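Local coordinates for periplasmic oligopeptide-binding protein (Burkholderia pseudomallei, PDB 3ZS6) that probably binds oligopeptides in the periplasm and hands them to an ABC transporter for uptake, at residues A40-A44 / M496-D501; R69-S75 / D198-N202; N178-T182 / V206-V211. All blocks are in the same frame, centred on the assembly; numbering follows the deposited sequence.

The three contacts lie on the same side of the chain's centre. Contact 1 is about 12 Å from contact 3 and about 17 Å from contact 2, and contacts 2 and 3 are about 12 Å apart (centre to centre in each case). Gln500 of contact 1 connects all three: its OE1 lies 3.2 Å from Tyr200 OH of contact 2, a probable hydrogen bond, and 3.5 Å from Pro180 CG of contact 3. Tyr200 also packs on 178-182, its CG 3.6 Å from Pro180 CA. Contact 1 touches the ligand: Met496 packs against an acidic side chain of the bound peptide. Along the chain, the loop closed by 40-44 and 496-501 encloses the other two contacts.

Contact 1 (A40-A44 / M496-D501); sequences ARIDA and MRASQD
Gln500 lays its carboxamide over one face of the Arg41 guanidinium, the two planes only 20° apart. OE1 sits toward the rim, 3.5 Å from Arg41 NE, but the angle is poor for a hydrogen bond, so the two groups meet as a stack. Arg41 turns NH1 and NH2 to Asp501 instead, in an end-on, two-pronged salt bridge: NH2 reaches OD1 at 2.9 Å on its syn lone pair, while NH1 reaches OD2 at 3.0 Å. The carboxylate is turned 36° from the guanidinium plane. A bend at chi3 (-50°) turns the end of the arginine chain so that NH1 and NH2 meet the carboxylate. Beside the bridge, Asp501 CB rests 3.8 Å from Ala44 CB. A water accepts the N-H of Ala498 (water O to Ala498 N 2.9 Å) and lies 2.7 Å from Asp501 OD2 and within hydrogen-bonding distance of Ile42 O. Ile42 and Met496 add apolar packing through their CB atoms. The contact thus fastens the edge strand 40-42, paired with strand 48-60, to the loop ahead of strand 503-504. With both oxygens of Asp501 bound by Arg41, the pair is probably fully ionised and the guanidinium is hindered from turning.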
loop_
_atom_site.group_PDB
_atom_site.type_symbol
_atom_site.label_atom_id
_atom_site.label_comp_id
_atom_site.label_asym_id
_atom_site.label_seq_id
_atom_site.Cartn_x
_atom_site.Cartn_y
_atom_site.Cartn_z
ATOM N N ALA A 40 11.799 -3.321 13.047
ATOM C CA ALA A 40 11.013 -4.545 13.127
ATOM C C ALA A 40 10.747 -5.105 11.725
ATOM O O ALA A 40 11.003 -4.433 10.722
ATOM C CB ALA A 40 9.697 -4.270 13.847
ATOM N N ARG A 41 10.230 -6.333 11.668
ATOM C CA ARG A 41 9.803 -6.952 10.412
ATOM C C ARG A 41 8.396 -7.524 10.575
ATOM O O ARG A 41 7.961 -7.804 11.694
ATOM C CB ARG A 41 10.726 -8.122 10.017
ATOM C CG ARG A 41 12.183 -7.794 9.764
ATOM C CD ARG A 41 12.859 -8.931 8.971
ATOM N NE ARG A 41 12.612 -10.248 9.564
ATOM C CZ ARG A 41 11.876 -11.209 9.005
ATOM N NH1 ARG A 41 11.304 -11.020 7.819
ATOM N NH2 ARG A 41 11.716 -12.370 9.635
ATOM N N ILE A 42 7.703 -7.727 9.460
ATOM C CA ILE A 42 6.472 -8.521 9.456
ATOM C C ILE A 42 6.810 -9.890 8.905
ATOM O O ILE A 42 7.298 -9.992 7.776
ATOM C CB ILE A 42 5.385 -7.914 8.562
ATOM C CG1 ILE A 42 5.100 -6.464 8.969
ATOM C CG2 ILE A 42 4.108 -8.790 8.601
ATOM C CD1 ILE A 42 4.717 -6.295 10.459
ATOM N N ASP A 43 6.577 -10.941 9.692
ATOM C CA ASP A 43 6.976 -12.285 9.265
ATOM C C ASP A 43 5.890 -12.969 8.434
ATOM O O ASP A 43 4.890 -12.347 8.063
ATOM C CB ASP A 43 7.438 -13.161 10.449
ATOM C CG ASP A 43 6.275 -13.742 11.267
ATOM O OD1 ASP A 43 5.096 -13.657 10.842
ATOM O OD2 ASP A 43 6.555 -14.309 12.345
ATOM N N ALA A 44 6.086 -14.248 8.138
ATOM C CA ALA A 44 5.212 -14.926 7.183
ATOM C C ALA A 44 3.774 -14.994 7.690
ATOM O O ALA A 44 2.830 -15.031 6.903
ATOM C CB ALA A 44 5.743 -16.311 6.871
ATOM N N MET A 496 2.455 -8.634 3.340
ATOM C CA MET A 496 3.864 -8.276 3.366
ATOM C C MET A 496 4.670 -9.536 3.673
ATOM O O MET A 496 4.986 -9.837 4.838
ATOM C CB MET A 496 4.132 -7.152 4.375
ATOM C CG MET A 496 3.870 -5.728 3.824
ATOM S SD MET A 496 5.033 -5.227 2.519
ATOM C CE MET A 496 3.993 -5.127 1.053
ATOM N N ARG A 497 4.976 -10.280 2.619
ATOM C CA ARG A 497 5.582 -11.600 2.760
ATOM C C ARG A 497 6.996 -11.606 2.200
ATOM O O ARG A 497 7.196 -11.659 0.988
ATOM C CB ARG A 497 4.710 -12.655 2.055
ATOM C CG ARG A 497 3.276 -12.792 2.638
ATOM C CD ARG A 497 2.396 -13.686 1.752
ATOM N NE ARG A 497 1.285 -14.312 2.479
ATOM C CZ ARG A 497 0.020 -13.891 2.456
ATOM N NH1 ARG A 497 -0.325 -12.812 1.750
ATOM N NH2 ARG A 497 -0.904 -14.546 3.153
ATOM N N ALA A 498 7.968 -11.532 3.100
ATOM C CA ALA A 498 9.375 -11.435 2.729
ATOM C C ALA A 498 9.915 -12.774 2.272
ATOM O O ALA A 498 9.501 -13.827 2.762
ATOM C CB ALA A 498 10.193 -10.915 3.910
ATOM N N SER A 499 10.862 -12.739 1.344
ATOM C CA SER A 499 11.459 -13.974 0.847
ATOM C C SER A 499 12.199 -14.781 1.934
ATOM O O SER A 499 12.213 -16.014 1.897
ATOM C CB SER A 499 12.392 -13.662 -0.323
ATOM O OG SER A 499 11.683 -12.998 -1.355
ATOM N N GLN A 500 12.806 -14.096 2.902
ATOM C CA GLN A 500 13.617 -14.791 3.907
ATOM C C GLN A 500 12.795 -15.690 4.834
ATOM O O GLN A 500 13.350 -16.525 5.559
ATOM C CB GLN A 500 14.448 -13.808 4.740
ATOM C CG GLN A 500 13.632 -12.938 5.700
ATOM C CD GLN A 500 14.496 -12.344 6.807
ATOM O OE1 GLN A 500 14.651 -11.124 6.920
ATOM N NE2 GLN A 500 15.062 -13.212 7.630
ATOM N N ASP A 501 11.479 -15.510 4.828
ATOM C CA ASP A 501 10.615 -16.306 5.690
ATOM C C ASP A 501 10.129 -17.581 4.993
ATOM O O ASP A 501 9.486 -18.424 5.618
ATOM C CB ASP A 501 9.434 -15.464 6.208
ATOM C CG ASP A 501 9.892 -14.306 7.099
ATOM O OD1 ASP A 501 10.764 -14.531 7.959
ATOM O OD2 ASP A 501 9.404 -13.168 6.928
HETATM O O HOH W 1 7.221 -12.166 5.792
HETATM O O HOH W 2 2.776 -16.070 4.251
#

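Contact 2 (R69-S75 / D198-N202)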
loop_
_atom_site.group_PDB
_atom_site.type_symbol
_atom_site.label_atom_id
_atom_site.label_comp_id
_atom_site.label_asym_id
_atom_site.label_seq_id
_atom_site.Cartn_x
_atom_site.Cartn_y
_atom_site.Cartn_z
ATOM N N ARG A 69 20.242 -4.718 18.170
ATOM C CA ARG A 69 21.257 -5.754 18.296
ATOM C C ARG A 69 22.580 -5.129 17.882
ATOM O O ARG A 69 22.606 -4.111 17.180
ATOM C CB ARG A 69 20.924 -6.965 17.421
ATOM C CG ARG A 69 21.040 -6.708 15.931
ATOM C CD ARG A 69 20.476 -7.872 15.120
ATOM N NE ARG A 69 19.029 -7.986 15.267
ATOM C CZ ARG A 69 18.417 -8.817 16.104
ATOM N NH1 ARG A 69 19.120 -9.635 16.893
ATOM N NH2 ARG A 69 17.093 -8.826 16.156
ATOM N N ARG A 70 23.678 -5.728 18.316
ATOM C CA ARG A 70 24.990 -5.136 18.112
ATOM C C ARG A 70 25.665 -5.640 16.845
ATOM O O ARG A 70 26.718 -5.147 16.460
ATOM C CB ARG A 70 25.885 -5.427 19.331
ATOM C CG ARG A 70 25.301 -4.927 20.651
ATOM C CD ARG A 70 26.084 -5.440 21.854
ATOM N NE ARG A 70 26.872 -4.391 22.498
ATOM C CZ ARG A 70 28.158 -4.158 22.244
ATOM N NH1 ARG A 70 28.808 -4.896 21.354
ATOM N NH2 ARG A 70 28.795 -3.187 22.882
ATOM N N ASP A 71 25.072 -6.630 16.190
ATOM C CA ASP A 71 25.755 -7.240 15.054
ATOM C C ASP A 71 25.054 -7.024 13.711
ATOM O O ASP A 71 25.303 -7.750 12.753
ATOM C CB ASP A 71 26.020 -8.731 15.316
ATOM C CG ASP A 71 24.748 -9.527 15.498
ATOM O OD1 ASP A 71 23.680 -8.909 15.698
ATOM O OD2 ASP A 71 24.811 -10.771 15.428
ATOM N N ALA A 72 24.195 -6.012 13.633
ATOM C CA ALA A 72 23.579 -5.657 12.359
ATOM C C ALA A 72 24.601 -4.958 11.461
ATOM O O ALA A 72 25.300 -4.037 11.890
ATOM C CB ALA A 72 22.362 -4.770 12.580
ATOM N N LYS A 73 24.690 -5.396 10.213
ATOM C CA LYS A 73 25.679 -4.838 9.301
ATOM C C LYS A 73 25.093 -4.406 7.957
ATOM O O LYS A 73 24.108 -4.974 7.477
ATOM C CB LYS A 73 26.806 -5.846 9.065
ATOM C CG LYS A 73 27.681 -6.101 10.290
ATOM C CD LYS A 73 28.711 -7.184 10.012
ATOM C CE LYS A 73 29.671 -7.347 11.177
ATOM N NZ LYS A 73 28.951 -7.570 12.463
ATOM N N TRP A 74 25.715 -3.386 7.371
ATOM C CA TRP A 74 25.472 -2.995 5.993
ATOM C C TRP A 74 26.142 -4.001 5.061
ATOM O O TRP A 74 26.965 -4.815 5.498
ATOM C CB TRP A 74 26.042 -1.597 5.738
ATOM C CG TRP A 74 25.294 -0.511 6.451
ATOM C CD1 TRP A 74 25.696 0.177 7.559
ATOM C CD2 TRP A 74 24.003 0.007 6.101
ATOM N NE1 TRP A 74 24.736 1.095 7.919
ATOM C CE2 TRP A 74 23.688 1.011 7.037
ATOM C CE3 TRP A 74 23.088 -0.278 5.078
ATOM C CZ2 TRP A 74 22.490 1.733 6.987
ATOM C CZ3 TRP A 74 21.903 0.437 5.032
ATOM C CH2 TRP A 74 21.614 1.431 5.982
ATOM N N SER A 75 25.803 -3.935 3.778
ATOM C CA SER A 75 26.343 -4.874 2.800
ATOM C C SER A 75 27.828 -4.649 2.517
ATOM O O SER A 75 28.488 -5.508 1.931
ATOM C CB SER A 75 25.548 -4.797 1.493
ATOM O OG SER A 75 25.535 -3.470 0.994
ATOM N N ASP A 198 25.780 -12.612 3.052
ATOM C CA ASP A 198 26.535 -13.255 4.127
ATOM C C ASP A 198 26.849 -12.274 5.257
ATOM O O ASP A 198 27.383 -12.662 6.293
ATOM C CB ASP A 198 27.819 -13.907 3.592
ATOM C CG ASP A 198 28.625 -12.978 2.697
ATOM O OD1 ASP A 198 28.034 -12.050 2.100
ATOM O OD2 ASP A 198 29.849 -13.186 2.574
ATOM N N LYS A 199 26.497 -11.008 5.059
ATOM C CA LYS A 199 26.697 -9.993 6.089
ATOM C C LYS A 199 25.481 -9.820 7.005
ATOM O O LYS A 199 25.610 -9.281 8.101
ATOM C CB LYS A 199 27.082 -8.652 5.455
ATOM C CG LYS A 199 28.256 -8.745 4.482
ATOM C CD LYS A 199 29.393 -7.824 4.893
ATOM C CE LYS A 199 30.669 -8.106 4.097
ATOM N NZ LYS A 199 30.581 -7.641 2.684
ATOM N N TYR A 200 24.311 -10.283 6.565
ATOM C CA TYR A 200 23.077 -10.166 7.357
ATOM C C TYR A 200 23.196 -10.891 8.696
ATOM O O TYR A 200 23.625 -12.048 8.745
ATOM C CB TYR A 200 21.888 -10.726 6.574
ATOM C CG TYR A 200 20.536 -10.545 7.250
ATOM C CD1 TYR A 200 20.053 -9.278 7.569
ATOM C CD2 TYR A 200 19.737 -11.641 7.542
ATOM C CE1 TYR A 200 18.819 -9.110 8.181
ATOM C CE2 TYR A 200 18.501 -11.488 8.140
ATOM C CZ TYR A 200 18.043 -10.227 8.460
ATOM O OH TYR A 200 16.810 -10.100 9.067
ATOM N N TRP A 201 22.812 -10.219 9.780
ATOM C CA TRP A 201 22.991 -10.774 11.124
ATOM C C TRP A 201 22.341 -12.153 11.273
ATOM O O TRP A 201 22.851 -13.014 11.984
ATOM C CB TRP A 201 22.475 -9.806 12.201
ATOM C CG TRP A 201 20.984 -9.666 12.220
ATOM C CD1 TRP A 201 20.229 -8.765 11.517
ATOM C CD2 TRP A 201 20.060 -10.465 12.969
ATOM N NE1 TRP A 201 18.891 -8.952 11.789
ATOM C CE2 TRP A 201 18.761 -9.991 12.674
ATOM C CE3 TRP A 201 20.204 -11.540 13.857
ATOM C CZ2 TRP A 201 17.617 -10.552 13.234
ATOM C CZ3 TRP A 201 19.067 -12.095 14.417
ATOM C CH2 TRP A 201 17.791 -11.602 14.102
ATOM N N ASN A 202 21.225 -12.376 10.588
ATOM C CA ASN A 202 20.531 -13.654 10.712
ATOM C C ASN A 202 20.734 -14.577 9.506
ATOM O O ASN A 202 19.892 -15.427 9.213
ATOM C CB ASN A 202 19.037 -13.439 10.995
ATOM C CG ASN A 202 18.422 -14.591 11.774
ATOM O OD1 ASN A 202 19.134 -15.337 12.460
ATOM N ND2 ASN A 202 17.101 -14.745 11.678
HETATM O O HOH W 3 22.656 -7.248 9.234
#
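Arg69 and Trp201 form a parallel cation-pi stack that joins two loops of the solute-binding fold, one following strand 63-68 and the other following strand 191-196. The side chains cross at about a right angle, yet their flat ends lie face to face, with planes 5° apart. Arg69 CZ stands 3.4 Å from the centroid of the six-membered ring, 12° off its normal, and CD covers the five-membered ring in a CH-pi contact, also 3.4 Å from that ring's centroid. The arginine chain turns at its CG-CD bond, so CD and the guanidinium both rest on the indole. On the opposite face of the indole lies CB of the adjoining Asn202. Bonds beyond the stack fix both groups within their planes: Arg69 NH2 donates to Gly51 O, and Trp201 NE1 to Glu37 OE1. Asp71 abuts the root of the tryptophan, its backbone O 3.5 Å from Trp201 CB. Further along, a water accepts from Lys73 N (N to water O 2.9 Å) and from Trp201 N (3.0 Å), bridging the two main chains. Lys199 runs past the backbone oxygens of Trp74 and Ser75 until its NZ donates to Ser75 O at 3.1 Å, from 41° above the carbonyl plane.

Contact 3 (N178-T182 / V206-V211); sequences NGPYT and VVIRKV
A mixed four-stranded sheet, ordered 6-11, 210-215, 191-196, 181-187, frames this contact, in which the start of one of its two outermost strands, 181-187, meets the turn leading into strand 210-215. The two strands are not neighbours, since 191-196 runs between them, so the link is made by side chains and by one side-chain-to-backbone bond, not by strand pairing. Tyr181 does most of the work. Its CG stands anti to the carbonyl carbon (chi1 -61°), which sends the phenol across Met194 of the middle strand toward residues 206-211. There OH donates to the backbone carbonyl of Ile208, with an OH to O distance of 2.8 Å. The hydroxyl approaches from 39° above the carbonyl plane, not along a lone pair. The same oxygen lies near the plane of the phenol at its edge, 3.2 Å from CE1. Packing about the hydroxyl is close, because Ile208 CB is 3.2 Å from OH.

In chain order, strands 181-187, 191-196 and 210-215 form an antiparallel meander, and Tyr181 spans it from the first strand to the third. Val211, the second residue of that third strand, places CG2 over one face of the phenol, offset toward CE1 at 3.8 Å, in a CH-pi contact 21° off the ring normal. Val206 approaches obliquely from the turn, and its two methyls divide their work. CG1, anti to the backbone N, touches Tyr181 OH at 3.5 Å. CG2 instead meets Pro180 CB at 4.1 Å. Pro180 is held through its backbone to Ser197, and Thr182 pairs with Ala195 on the middle strand. Beyond CB, the end of the Ile208 side chain leads away, and the side chain also touches Leu7 of strand 6-11 and Leu504 of strand 503-504.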
loop_
_atom_site.group_PDB
_atom_site.type_symbol
_atom_site.label_atom_id
_atom_site.label_comp_id
_atom_site.label_asym_id
_atom_site.label_seq_id
_atom_site.Cartn_x
_atom_site.Cartn_y
_atom_site.Cartn_z
ATOM N N ASN A 178 20.948 -3.249 4.125
ATOM C CA ASN A 178 21.194 -4.042 5.328
ATOM C C ASN A 178 20.275 -5.245 5.525
ATOM O O ASN A 178 20.297 -5.874 6.592
ATOM C CB ASN A 178 21.114 -3.150 6.565
ATOM C CG ASN A 178 19.694 -2.762 6.894
ATOM O OD1 ASN A 178 18.911 -2.424 6.004
ATOM N ND2 ASN A 178 19.341 -2.833 8.176
ATOM N N GLY A 179 19.467 -5.562 4.515
ATOM C CA GLY A 179 18.533 -6.673 4.619
ATOM C C GLY A 179 19.178 -8.026 4.373
ATOM O O GLY A 179 20.396 -8.119 4.249
ATOM N N PRO A 180 18.357 -9.086 4.276
ATOM C CA PRO A 180 18.876 -10.448 4.088
ATOM C C PRO A 180 19.438 -10.688 2.682
ATOM O O PRO A 180 20.144 -11.679 2.486
ATOM C CB PRO A 180 17.648 -11.330 4.336
ATOM C CG PRO A 180 16.469 -10.430 4.038
ATOM C CD PRO A 180 16.893 -9.059 4.450
ATOM N N TYR A 181 19.133 -9.798 1.736
ATOM C CA TYR A 181 19.593 -9.931 0.351
ATOM C C TYR A 181 20.311 -8.676 -0.146
ATOM O O TYR A 181 20.053 -7.573 0.330
ATOM C CB TYR A 181 18.416 -10.283 -0.587
ATOM C CG TYR A 181 17.774 -11.591 -0.205
ATOM C CD1 TYR A 181 18.250 -12.797 -0.717
ATOM C CD2 TYR A 181 16.725 -11.630 0.716
ATOM C CE1 TYR A 181 17.686 -14.005 -0.339
ATOM C CE2 TYR A 181 16.150 -12.831 1.093
ATOM C CZ TYR A 181 16.639 -14.015 0.565
ATOM O OH TYR A 181 16.072 -15.208 0.943
ATOM N N THR A 182 21.232 -8.860 -1.087
ATOM C CA THR A 182 21.890 -7.741 -1.736
ATOM C C THR A 182 21.547 -7.765 -3.219
ATOM O O THR A 182 21.426 -8.836 -3.823
ATOM C CB THR A 182 23.430 -7.797 -1.594
ATOM O OG1 THR A 182 23.935 -8.937 -2.296
ATOM C CG2 THR A 182 23.839 -7.878 -0.129
ATOM N N VAL A 206 18.588 -17.774 7.028
ATOM C CA VAL A 206 18.002 -17.445 5.729
ATOM C C VAL A 206 18.253 -18.600 4.751
ATOM O O VAL A 206 19.400 -18.902 4.423
ATOM C CB VAL A 206 18.605 -16.144 5.156
ATOM C CG1 VAL A 206 17.992 -15.816 3.799
ATOM C CG2 VAL A 206 18.417 -14.987 6.129
ATOM N N VAL A 207 17.182 -19.245 4.297
ATOM C CA VAL A 207 17.303 -20.433 3.459
ATOM C C VAL A 207 17.367 -20.115 1.962
ATOM O O VAL A 207 18.239 -20.610 1.258
ATOM C CB VAL A 207 16.149 -21.419 3.725
ATOM C CG1 VAL A 207 16.197 -22.585 2.733
ATOM C CG2 VAL A 207 16.206 -21.920 5.167
ATOM N N ILE A 208 16.444 -19.288 1.483
ATOM C CA ILE A 208 16.408 -18.921 0.070
ATOM C C ILE A 208 17.669 -18.152 -0.310
ATOM O O ILE A 208 18.009 -17.156 0.326
ATOM C CB ILE A 208 15.160 -18.073 -0.239
ATOM C CG1 ILE A 208 13.899 -18.880 0.069
ATOM C CG2 ILE A 208 15.179 -17.580 -1.694
ATOM C CD1 ILE A 208 13.675 -20.031 -0.866
ATOM N N ARG A 209 18.371 -18.629 -1.337
ATOM C CA ARG A 209 19.692 -18.091 -1.682
ATOM C C ARG A 209 19.661 -17.081 -2.828
ATOM O O ARG A 209 20.596 -16.304 -3.012
ATOM C CB ARG A 209 20.673 -19.226 -2.017
ATOM C CG ARG A 209 21.040 -20.091 -0.812
ATOM C CD ARG A 209 22.174 -21.046 -1.118
ATOM N NE ARG A 209 21.822 -22.092 -2.077
ATOM C CZ ARG A 209 21.285 -23.268 -1.746
ATOM N NH1 ARG A 209 21.008 -23.544 -0.471
ATOM N NH2 ARG A 209 21.018 -24.171 -2.689
ATOM N N LYS A 210 18.591 -17.099 -3.608
ATOM C CA LYS A 210 18.480 -16.174 -4.723
ATOM C C LYS A 210 17.024 -15.831 -4.964
ATOM O O LYS A 210 16.166 -16.719 -4.990
ATOM C CB LYS A 210 19.100 -16.772 -5.997
ATOM C CG LYS A 210 18.900 -15.884 -7.228
ATOM C CD LYS A 210 19.890 -16.199 -8.339
ATOM C CE LYS A 210 19.328 -17.172 -9.346
ATOM N NZ LYS A 210 20.147 -17.155 -10.605
ATOM N N VAL A 211 16.746 -14.545 -5.143
ATOM C CA VAL A 211 15.398 -14.100 -5.458
ATOM C C VAL A 211 15.396 -13.297 -6.754
ATOM O O VAL A 211 16.214 -12.391 -6.943
ATOM C CB VAL A 211 14.797 -13.230 -4.329
ATOM C CG1 VAL A 211 13.337 -12.899 -4.628
ATOM C CG2 VAL A 211 14.911 -13.932 -3.001
#